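Local coordinates for protein GH127 beta-L-arabinofuranoside (Geobacillus stearothermophilus, PDB 4QJY) that probably hydrolyses terminal beta-L-arabinofuranosyl residues from arabinose-containing sugars, as a glycoside hydrolase of family GH127, at residues G452-I457 / S474-G479; M532-I537 / L552-I557. All coordinates share one frame; numbering follows the deposited sequence.

Contact 1: residues G452-I457 / S474-G479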
# COMPACT_ATOMS: atom_id res chain seq x y z
N GLY A 452 -17.98 9.29 -52.97
CA GLY A 452 -17.43 10.08 -54.08
C GLY A 452 -17.37 11.57 -53.81
O GLY A 452 -16.38 12.23 -54.15
N ARG A 453 -18.40 12.08 -53.15
CA ARG A 453 -18.69 13.52 -53.09
C ARG A 453 -17.78 14.31 -52.15
O ARG A 453 -17.43 13.84 -51.08
CB ARG A 453 -20.14 13.72 -52.65
CG ARG A 453 -20.72 15.07 -53.00
CD ARG A 453 -22.24 14.98 -53.08
NE ARG A 453 -22.73 14.75 -54.45
CZ ARG A 453 -23.48 13.72 -54.86
NH1 ARG A 453 -23.86 12.80 -54.00
NH2 ARG A 453 -23.86 13.61 -56.13
N SER A 454 -17.40 15.52 -52.55
CA SER A 454 -16.70 16.42 -51.65
C SER A 454 -17.68 16.95 -50.58
O SER A 454 -18.66 17.62 -50.93
CB SER A 454 -16.09 17.58 -52.46
OG SER A 454 -15.75 18.66 -51.62
N VAL A 455 -17.42 16.66 -49.30
CA VAL A 455 -18.29 17.11 -48.20
C VAL A 455 -17.58 17.78 -47.04
O VAL A 455 -16.64 17.24 -46.48
CB VAL A 455 -19.12 15.95 -47.62
CG1 VAL A 455 -20.02 16.43 -46.48
CG2 VAL A 455 -19.96 15.32 -48.70
N LYS A 456 -18.07 18.95 -46.65
CA LYS A 456 -17.56 19.63 -45.48
C LYS A 456 -18.62 19.57 -44.37
O LYS A 456 -19.82 19.79 -44.61
CB LYS A 456 -17.20 21.07 -45.80
CG LYS A 456 -16.84 21.91 -44.59
CD LYS A 456 -16.28 23.27 -44.98
CE LYS A 456 -16.01 24.11 -43.73
NZ LYS A 456 -16.29 25.58 -43.91
N ILE A 457 -18.18 19.20 -43.16
CA ILE A 457 -19.03 19.12 -41.96
C ILE A 457 -18.38 19.92 -40.88
O ILE A 457 -17.17 19.80 -40.63
CB ILE A 457 -19.26 17.67 -41.51
CG1 ILE A 457 -20.27 17.02 -42.45
CG2 ILE A 457 -19.84 17.59 -40.11
CD1 ILE A 457 -20.24 15.52 -42.45
N SER A 474 -22.35 20.38 -45.52
CA SER A 474 -22.21 21.15 -46.77
C SER A 474 -21.51 20.28 -47.79
O SER A 474 -20.28 20.28 -47.88
CB SER A 474 -21.42 22.44 -46.53
OG SER A 474 -22.05 23.13 -45.47
N PRO A 475 -22.29 19.44 -48.48
CA PRO A 475 -21.76 18.67 -49.58
C PRO A 475 -21.79 19.57 -50.78
O PRO A 475 -22.70 20.39 -50.87
CB PRO A 475 -22.76 17.51 -49.71
CG PRO A 475 -24.01 18.04 -49.19
CD PRO A 475 -23.66 19.05 -48.14
N GLU A 476 -20.82 19.42 -51.68
CA GLU A 476 -20.73 20.24 -52.91
C GLU A 476 -22.04 20.17 -53.71
O GLU A 476 -22.64 21.18 -54.05
CB GLU A 476 -19.57 19.76 -53.78
CG GLU A 476 -19.09 20.75 -54.83
CD GLU A 476 -17.96 20.17 -55.66
OE1 GLU A 476 -17.62 18.97 -55.46
OE2 GLU A 476 -17.39 20.90 -56.52
N SER A 477 -22.51 18.96 -53.96
CA SER A 477 -23.85 18.75 -54.49
C SER A 477 -24.63 17.76 -53.59
O SER A 477 -24.06 16.98 -52.86
CB SER A 477 -23.74 18.27 -55.95
OG SER A 477 -23.22 16.96 -55.99
N ALA A 478 -25.94 17.84 -53.62
CA ALA A 478 -26.78 17.18 -52.67
C ALA A 478 -26.72 15.70 -52.83
O ALA A 478 -26.56 15.22 -53.94
CB ALA A 478 -28.21 17.66 -52.82
N GLY A 479 -26.80 14.96 -51.74
CA GLY A 479 -26.63 13.52 -51.82
C GLY A 479 -26.89 12.72 -50.57
O GLY A 479 -26.82 13.24 -49.50

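Contact 2: residues M532-I537 / L552-I557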
# COMPACT_ATOMS: atom_id res chain seq x y z
N MET A 532 -26.79 17.63 -19.44
CA MET A 532 -25.64 17.45 -18.59
C MET A 532 -26.00 17.77 -17.13
O MET A 532 -25.57 18.78 -16.60
CB MET A 532 -24.49 18.36 -19.03
CG MET A 532 -23.66 17.78 -20.16
SD MET A 532 -22.17 18.79 -20.39
CE MET A 532 -21.62 17.94 -21.87
N PRO A 533 -26.74 16.87 -16.46
CA PRO A 533 -26.92 17.07 -15.03
C PRO A 533 -25.64 16.69 -14.23
O PRO A 533 -24.76 15.91 -14.72
CB PRO A 533 -28.07 16.10 -14.70
CG PRO A 533 -27.84 14.96 -15.66
CD PRO A 533 -27.33 15.60 -16.92
N VAL A 534 -25.54 17.18 -12.99
CA VAL A 534 -24.55 16.67 -12.08
C VAL A 534 -24.99 15.27 -11.67
O VAL A 534 -26.09 15.10 -11.29
CB VAL A 534 -24.41 17.53 -10.86
CG1 VAL A 534 -23.39 16.91 -9.92
CG2 VAL A 534 -23.98 18.94 -11.26
N GLU A 535 -24.15 14.27 -11.86
CA GLU A 535 -24.49 12.89 -11.56
C GLU A 535 -23.69 12.40 -10.34
O GLU A 535 -22.56 12.79 -10.13
CB GLU A 535 -24.14 11.99 -12.76
CG GLU A 535 -24.93 12.23 -14.06
CD GLU A 535 -26.35 11.70 -14.03
OE1 GLU A 535 -26.79 11.19 -12.96
OE2 GLU A 535 -27.06 11.76 -15.08
N ARG A 536 -24.31 11.56 -9.51
CA ARG A 536 -23.55 10.86 -8.51
C ARG A 536 -23.25 9.50 -8.97
O ARG A 536 -24.17 8.72 -9.15
CB ARG A 536 -24.36 10.67 -7.29
CG ARG A 536 -24.64 11.93 -6.55
CD ARG A 536 -25.41 11.44 -5.36
NE ARG A 536 -25.65 12.50 -4.45
CZ ARG A 536 -25.57 12.38 -3.13
NH1 ARG A 536 -25.22 11.23 -2.54
NH2 ARG A 536 -25.83 13.46 -2.42
N ILE A 537 -21.96 9.21 -9.10
CA ILE A 537 -21.54 7.96 -9.70
C ILE A 537 -21.17 6.97 -8.57
O ILE A 537 -20.47 7.31 -7.61
CB ILE A 537 -20.38 8.21 -10.70
CG1 ILE A 537 -20.81 9.24 -11.76
CG2 ILE A 537 -19.97 6.91 -11.37
CD1 ILE A 537 -21.92 8.70 -12.64
N LEU A 552 -18.39 12.53 -8.32
CA LEU A 552 -19.21 13.50 -9.02
C LEU A 552 -18.75 13.57 -10.47
O LEU A 552 -17.53 13.64 -10.79
CB LEU A 552 -19.11 14.87 -8.38
CG LEU A 552 -19.66 14.84 -6.98
CD1 LEU A 552 -19.56 16.22 -6.35
CD2 LEU A 552 -21.08 14.33 -6.94
N GLN A 553 -19.74 13.49 -11.35
CA GLN A 553 -19.46 13.61 -12.78
C GLN A 553 -20.51 14.50 -13.46
O GLN A 553 -21.66 14.62 -12.99
CB GLN A 553 -19.37 12.23 -13.41
CG GLN A 553 -18.97 12.23 -14.87
CD GLN A 553 -18.78 10.85 -15.45
OE1 GLN A 553 -18.51 9.89 -14.75
NE2 GLN A 553 -18.92 10.75 -16.74
N ARG A 554 -20.04 15.23 -14.47
CA ARG A 554 -20.92 16.05 -15.30
C ARG A 554 -20.47 15.95 -16.75
O ARG A 554 -19.32 16.25 -17.07
CB ARG A 554 -20.93 17.49 -14.85
CG ARG A 554 -21.96 18.31 -15.60
CD ARG A 554 -22.04 19.72 -15.05
NE ARG A 554 -22.89 20.52 -15.90
CZ ARG A 554 -22.51 21.14 -17.01
NH1 ARG A 554 -21.25 21.12 -17.44
NH2 ARG A 554 -23.40 21.78 -17.74
N GLY A 555 -21.38 15.49 -17.61
CA GLY A 555 -21.02 15.07 -18.95
C GLY A 555 -19.94 13.99 -18.86
O GLY A 555 -20.07 13.05 -18.08
N PRO A 556 -18.89 14.10 -19.67
CA PRO A 556 -17.74 13.22 -19.67
C PRO A 556 -16.68 13.52 -18.60
O PRO A 556 -15.72 12.75 -18.49
CB PRO A 556 -17.08 13.55 -21.00
CG PRO A 556 -17.35 14.98 -21.19
CD PRO A 556 -18.70 15.23 -20.60
N ILE A 557 -16.83 14.62 -17.86
CA ILE A 557 -15.84 15.07 -16.93
C ILE A 557 -16.14 14.61 -15.50
O ILE A 557 -17.22 14.92 -14.92
CB ILE A 557 -15.66 16.60 -17.02
CG1 ILE A 557 -14.96 16.91 -18.34
CG2 ILE A 557 -14.84 17.10 -15.83
CD1 ILE A 557 -14.96 18.37 -18.65
O HOH W 1 -24.16 14.49 -16.77

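Contact 1: residues G452-I457 / S474-G479
Val455 and Pro475 face each other as an antiparallel non-hydrogen-bonded pair, their CA atoms only 4.0 Å apart, in the buried, closely packed part of the contact. CG2 of Val455 rests on CB of Pro475 at 3.7 Å; with CG1 anti to the backbone N (chi1 -180°), the CG2 branch turns onto the proline ring. Lys456 and Ser474 form a hydrogen-bonded pair: Lys456 N gives a nearly straight bond to Ser474 O, meeting it from above its carbonyl plane, and Ser474 N returns one to Lys456 O at 2.8 Å. Glu476 N reaches Ser454 O at 2.9 Å and extends the pairing one bond past the strand end. The exposed side is looser, Ser454 CB meeting Glu476 OE1 at 3.6 Å. Arg453 curls over the loop 476-478 to Gly479; its NE donates a bent 2.7 Å bond to Ser477 OG, tilted out of the guanidinium plane, and Ala478 O lies 3.5 Å above the centre of that plane, though the fit of this chain beside Ser477 is doubtful. Strands 453-461 and 468-475 form a hairpin, flanked by strand 444-450, where Thr448 pairs with Val455; Gly479 begins strand 479-486, its backbone bonding that of Trp520 in a separate sheet.

Contact 2: residues M532-I537 / L552-I557
Glu535 and Gln553 form an antiparallel hydrogen-bonded pair near the open end of the hairpin of strands 534-539 and 549-554, Glu535 N to Gln553 O at 2.8 Å and Gln553 N to Glu535 O at 3.2 Å, while the short strand axes run at 140° to each other. On the Gln553 face, Ile537 CG1 packs against Gln553 CB at 3.7 Å. The extended Gln553 chain carries NE2 to Gly555 O, 2.9 Å away and in the carbonyl plane, which fixes the rotation of the amide against the start of the type II' turn from Arg554 to Ile557. A water bridges Pro533 O and Gly555 N where the strands part. Arg554, with CG anti to its own N (chi1 -173°) and extended as far as NE, crosses Met532 at about a right angle; Met532 CB lies 3.7 Å above one guanidinium face, toward its rim. Met532 SD packs within 3.9 Å of Arg554 NH1, whose hydrogen bond goes to Trp465 O. A leucine in its place would probably leave Trp465 O without this donor and Met532 without the flat group beneath its CB. Glu535 turns its carboxylate away to a salt bridge with Arg492. Strands 574-586 and 593-603 cover the Val534 face through Ala583 and Ile596, strand 557-562 continues the sheet beyond Leu552, and Pro615 and Tyr613 of the second subunit pack on Glu535 and Ile537.

How the contacts relate
Contacts 1 and 2 are both antiparallel hairpin pairings, and they follow one another along the chain, the first closing before the second opens. They belong to different parts of the enzyme: contact 1 to the GH127 middle domain, in an all-antiparallel sheet, and contact 2 to the C-terminal domain, in a mixed sheet. Their centres are about 36 Å apart and their nearest atoms about 18 Å, so they do not touch. Contact 1 is the more peripheral, its centre about 33 Å from the centre of the chain against about 22 Å for contact 2, and only contact 2 meets the second subunit. An acetate, probably from the crystallisation liquor, lies about 5 Å from the Glu535 side chain; it does not by itself mark an active site.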